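Long-range contact in phosphate-binding protein PstS 2 (Streptococcus pneumoniae, PDB 4H1X), which probably serves as the solute-binding component of the PstSACB ABC transporter, which imports phosphate across the cell membrane: residues N240-E249 / K257-K265. Numbering follows the deposited sequence. Where two conformers were deposited one is given.
Sequences NKASQVSMAE and KLTTWDKIK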
loop_
_atom_site.group_PDB
_atom_site.type_symbol
_atom_site.label_atom_id
_atom_site.label_comp_id
_atom_site.label_asym_id
_atom_site.label_seq_id
_atom_site.Cartn_x
_atom_site.Cartn_y
_atom_site.Cartn_z
ATOM N N ASN A 240 -8.509 24.674 4.547
ATOM C CA ASN A 240 -9.221 24.447 3.288
ATOM C C ASN A 240 -10.680 24.053 3.549
ATOM O O ASN A 240 -10.936 23.025 4.185
ATOM C CB ASN A 240 -8.519 23.353 2.461
ATOM C CG ASN A 240 -8.871 23.392 0.994
ATOM O OD1 ASN A 240 -10.009 23.695 0.610
ATOM N ND2 ASN A 240 -7.913 23.063 0.140
ATOM N N LYS A 241 -11.619 24.869 3.045
ATOM C CA LYS A 241 -13.068 24.659 3.181
ATOM C C LYS A 241 -13.557 23.463 2.331
ATOM O O LYS A 241 -14.594 22.903 2.664
ATOM C CB LYS A 241 -13.871 25.941 2.860
ATOM C CG LYS A 241 -14.021 26.293 1.379
ATOM C CD LYS A 241 -15.115 27.348 1.161
ATOM C CE LYS A 241 -15.397 27.604 -0.302
ATOM N NZ LYS A 241 -16.393 28.698 -0.493
ATOM N N ALA A 242 -12.810 23.055 1.280
ATOM C CA ALA A 242 -13.161 21.878 0.451
ATOM C C ALA A 242 -13.168 20.604 1.311
ATOM O O ALA A 242 -12.307 20.456 2.178
ATOM C CB ALA A 242 -12.171 21.716 -0.693
ATOM N N SER A 243 -14.137 19.706 1.091
ATOM C CA SER A 243 -14.220 18.496 1.904
ATOM C C SER A 243 -14.365 17.256 1.045
ATOM O O SER A 243 -14.231 16.150 1.561
ATOM C CB SER A 243 -15.383 18.594 2.891
ATOM O OG SER A 243 -16.627 18.655 2.216
ATOM N N GLN A 244 -14.690 17.427 -0.245
ATOM C CA GLN A 244 -14.837 16.259 -1.112
ATOM C C GLN A 244 -14.437 16.546 -2.548
ATOM O O GLN A 244 -14.576 17.670 -3.041
ATOM C CB GLN A 244 -16.268 15.678 -1.057
ATOM C CG GLN A 244 -17.362 16.586 -1.595
ATOM C CD GLN A 244 -18.705 15.912 -1.507
ATOM O OE1 GLN A 244 -19.589 16.347 -0.763
ATOM N NE2 GLN A 244 -18.881 14.826 -2.263
ATOM N N VAL A 245 -13.946 15.502 -3.215
ATOM C CA VAL A 245 -13.592 15.565 -4.632
ATOM C C VAL A 245 -14.102 14.327 -5.309
ATOM O O VAL A 245 -14.118 13.259 -4.704
ATOM C CB VAL A 245 -12.068 15.765 -4.920
ATOM C CG1 VAL A 245 -11.639 17.203 -4.654
ATOM C CG2 VAL A 245 -11.195 14.776 -4.146
ATOM N N SER A 246 -14.487 14.449 -6.582
ATOM C CA SER A 246 -14.812 13.266 -7.370
ATOM C C SER A 246 -13.492 12.623 -7.828
ATOM O O SER A 246 -12.443 13.286 -7.762
ATOM C CB SER A 246 -15.653 13.660 -8.588
ATOM O OG SER A 246 -14.949 14.564 -9.435
HETATM N N MSE A 247 -13.531 11.366 -8.323
HETATM C CA MSE A 247 -12.327 10.718 -8.847
HETATM C C MSE A 247 -11.838 11.490 -10.082
HETATM O O MSE A 247 -10.637 11.611 -10.260
HETATM C CB MSE A 247 -12.554 9.232 -9.170
HETATM C CG MSE A 247 -12.538 8.317 -7.940
HETATM SE SE MSE A 247 -10.776 7.800 -7.231
HETATM C CE MSE A 247 -10.108 6.728 -8.749
ATOM N N ALA A 248 -12.763 12.069 -10.897
ATOM C CA ALA A 248 -12.406 12.884 -12.071
ATOM C C ALA A 248 -11.633 14.114 -11.644
ATOM O O ALA A 248 -10.581 14.403 -12.220
ATOM C CB ALA A 248 -13.653 13.314 -12.834
ATOM N N GLU A 249 -12.155 14.836 -10.626
ATOM C CA GLU A 249 -11.512 16.032 -10.098
ATOM C C GLU A 249 -10.162 15.671 -9.541
ATOM O O GLU A 249 -9.210 16.395 -9.793
ATOM C CB GLU A 249 -12.348 16.677 -8.997
ATOM C CG GLU A 249 -13.430 17.609 -9.501
ATOM C CD GLU A 249 -14.331 18.173 -8.420
ATOM O OE1 GLU A 249 -14.514 17.512 -7.371
ATOM O OE2 GLU A 249 -14.869 19.281 -8.636
ATOM N N LYS A 257 -4.559 19.717 -14.420
ATOM C CA LYS A 257 -5.606 20.217 -15.324
ATOM C C LYS A 257 -6.549 21.206 -14.632
ATOM O O LYS A 257 -7.110 22.087 -15.281
ATOM C CB LYS A 257 -6.411 19.050 -15.900
ATOM C CG LYS A 257 -5.651 18.211 -16.914
ATOM C CD LYS A 257 -6.440 16.956 -17.279
ATOM C CE LYS A 257 -5.582 15.933 -17.988
ATOM N NZ LYS A 257 -6.377 14.760 -18.434
ATOM N N LEU A 258 -6.760 21.015 -13.334
ATOM C CA LEU A 258 -7.598 21.833 -12.472
ATOM C C LEU A 258 -6.647 22.448 -11.469
ATOM O O LEU A 258 -6.039 21.716 -10.671
ATOM C CB LEU A 258 -8.640 20.887 -11.834
ATOM C CG LEU A 258 -9.847 21.495 -11.147
ATOM C CD1 LEU A 258 -10.943 20.449 -11.010
ATOM C CD2 LEU A 258 -9.478 22.031 -9.758
ATOM N N THR A 259 -6.444 23.777 -11.545
ATOM C CA THR A 259 -5.371 24.427 -10.783
ATOM C C THR A 259 -5.798 25.451 -9.736
ATOM O O THR A 259 -4.920 26.048 -9.104
ATOM C CB THR A 259 -4.422 25.131 -11.774
ATOM O OG1 THR A 259 -5.159 26.142 -12.458
ATOM C CG2 THR A 259 -3.803 24.168 -12.788
ATOM N N THR A 260 -7.102 25.715 -9.582
ATOM C CA THR A 260 -7.540 26.687 -8.573
ATOM C C THR A 260 -8.578 26.055 -7.670
ATOM O O THR A 260 -9.392 25.260 -8.131
ATOM C CB THR A 260 -8.052 27.974 -9.217
ATOM O OG1 THR A 260 -9.005 27.630 -10.213
ATOM C CG2 THR A 260 -6.930 28.812 -9.813
ATOM N N TRP A 261 -8.548 26.416 -6.375
ATOM C CA TRP A 261 -9.460 25.845 -5.384
ATOM C C TRP A 261 -10.925 26.217 -5.591
ATOM O O TRP A 261 -11.786 25.396 -5.270
ATOM C CB TRP A 261 -9.012 26.220 -3.965
ATOM C CG TRP A 261 -7.877 25.354 -3.513
ATOM C CD1 TRP A 261 -6.571 25.714 -3.367
ATOM C CD2 TRP A 261 -7.939 23.949 -3.262
ATOM N NE1 TRP A 261 -5.821 24.625 -2.984
ATOM C CE2 TRP A 261 -6.635 23.528 -2.915
ATOM C CE3 TRP A 261 -8.978 22.999 -3.275
ATOM C CZ2 TRP A 261 -6.338 22.203 -2.607
ATOM C CZ3 TRP A 261 -8.680 21.682 -2.953
ATOM C CH2 TRP A 261 -7.368 21.292 -2.650
ATOM N N ASP A 262 -11.214 27.392 -6.183
ATOM C CA ASP A 262 -12.603 27.820 -6.430
ATOM C C ASP A 262 -13.359 26.840 -7.372
ATOM O O ASP A 262 -14.587 26.823 -7.347
ATOM C CB ASP A 262 -12.656 29.271 -6.965
ATOM C CG ASP A 262 -12.116 29.510 -8.362
ATOM O OD1 ASP A 262 -11.207 28.774 -8.781
ATOM O OD2 ASP A 262 -12.570 30.480 -9.016
ATOM N N LYS A 263 -12.628 26.004 -8.160
ATOM C CA LYS A 263 -13.235 25.021 -9.066
ATOM C C LYS A 263 -13.738 23.789 -8.289
ATOM O O LYS A 263 -14.497 22.976 -8.833
ATOM C CB LYS A 263 -12.248 24.606 -10.169
ATOM C CG LYS A 263 -12.610 25.146 -11.557
ATOM C CD LYS A 263 -13.328 24.094 -12.408
ATOM C CE LYS A 263 -13.884 24.660 -13.695
ATOM N NZ LYS A 263 -14.555 23.619 -14.516
ATOM N N ILE A 264 -13.322 23.653 -7.012
ATOM C CA ILE A 264 -13.723 22.553 -6.128
ATOM C C ILE A 264 -14.803 23.103 -5.183
ATOM O O ILE A 264 -14.507 23.950 -4.334
ATOM C CB ILE A 264 -12.506 21.934 -5.363
ATOM C CG1 ILE A 264 -11.378 21.434 -6.324
ATOM C CG2 ILE A 264 -12.950 20.854 -4.355
ATOM C CD1 ILE A 264 -11.734 20.290 -7.280
ATOM N N LYS A 265 -16.061 22.678 -5.381
ATOM C CA LYS A 265 -17.205 23.158 -4.589
ATOM C C LYS A 265 -17.210 22.584 -3.155
ATOM O O LYS A 265 -16.434 21.645 -2.871
ATOM C CB LYS A 265 -18.533 22.846 -5.297
ATOM C CG LYS A 265 -18.718 23.565 -6.635
ATOM C CD LYS A 265 -18.823 25.092 -6.502
ATOM C CE LYS A 265 -17.959 25.795 -7.523
ATOM N NZ LYS A 265 -18.308 27.236 -7.640
ATOM O OXT LYS A 265 -17.976 23.101 -2.311
HETATM O O HOH W 1 -16.301 20.216 -0.702
HETATM O O HOH W 2 -16.381 19.156 -4.389
HETATM O O HOH W 3 -16.542 20.236 -6.862
#
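I264 and E249 bury the most surface in this contact. I264 CD1 lies against the carboxyl end of E249, 3.5 Å from E249 CD, and the two side chains run past each other in opposite directions. The other branch of I264, CG2, is anti to the backbone N (CG1 sits beside it, chi1 -56°). This turns CG2 to A242 CB, 3.8 Å away, and to V245 CG1. L258 CD1 adds to the apolar patch by touching E249 CG.

The E249 carboxylate is held at both oxygens. OE1 takes the N-H of S246 on its anti side, and S246 OG accepts from E249 N. The pair is a capping box at the start of helix 247-254. E249 OE2 accepts from a water 2.6 Å away, which in turn accepts from K265 N.

At the other end N240 meets W261. The amide stands nearly upright on the indole, planes 85° apart, with N240 ND2 3.1 Å above one face of the W261 ring and offset toward the rim. N240 OD1 closes an Asx turn by accepting from A242 N. W261 NE1 donates a hydrogen bond to N66 O, outside the two segments.

Two more waters bind K265 O, one linking it to S243 N and the other to Q244 O. Strand 244-245 runs parallel to strand 81-85 in this periplasmic-binding-protein fold, and the C-terminal segment packs on it. The direct contacts are van der Waals: apolar in part, with a methyl against a carboxylate and an amide over a ring. The two segments thus meet by packing and water bridges, while T259 bonds to the I11 backbone elsewhere.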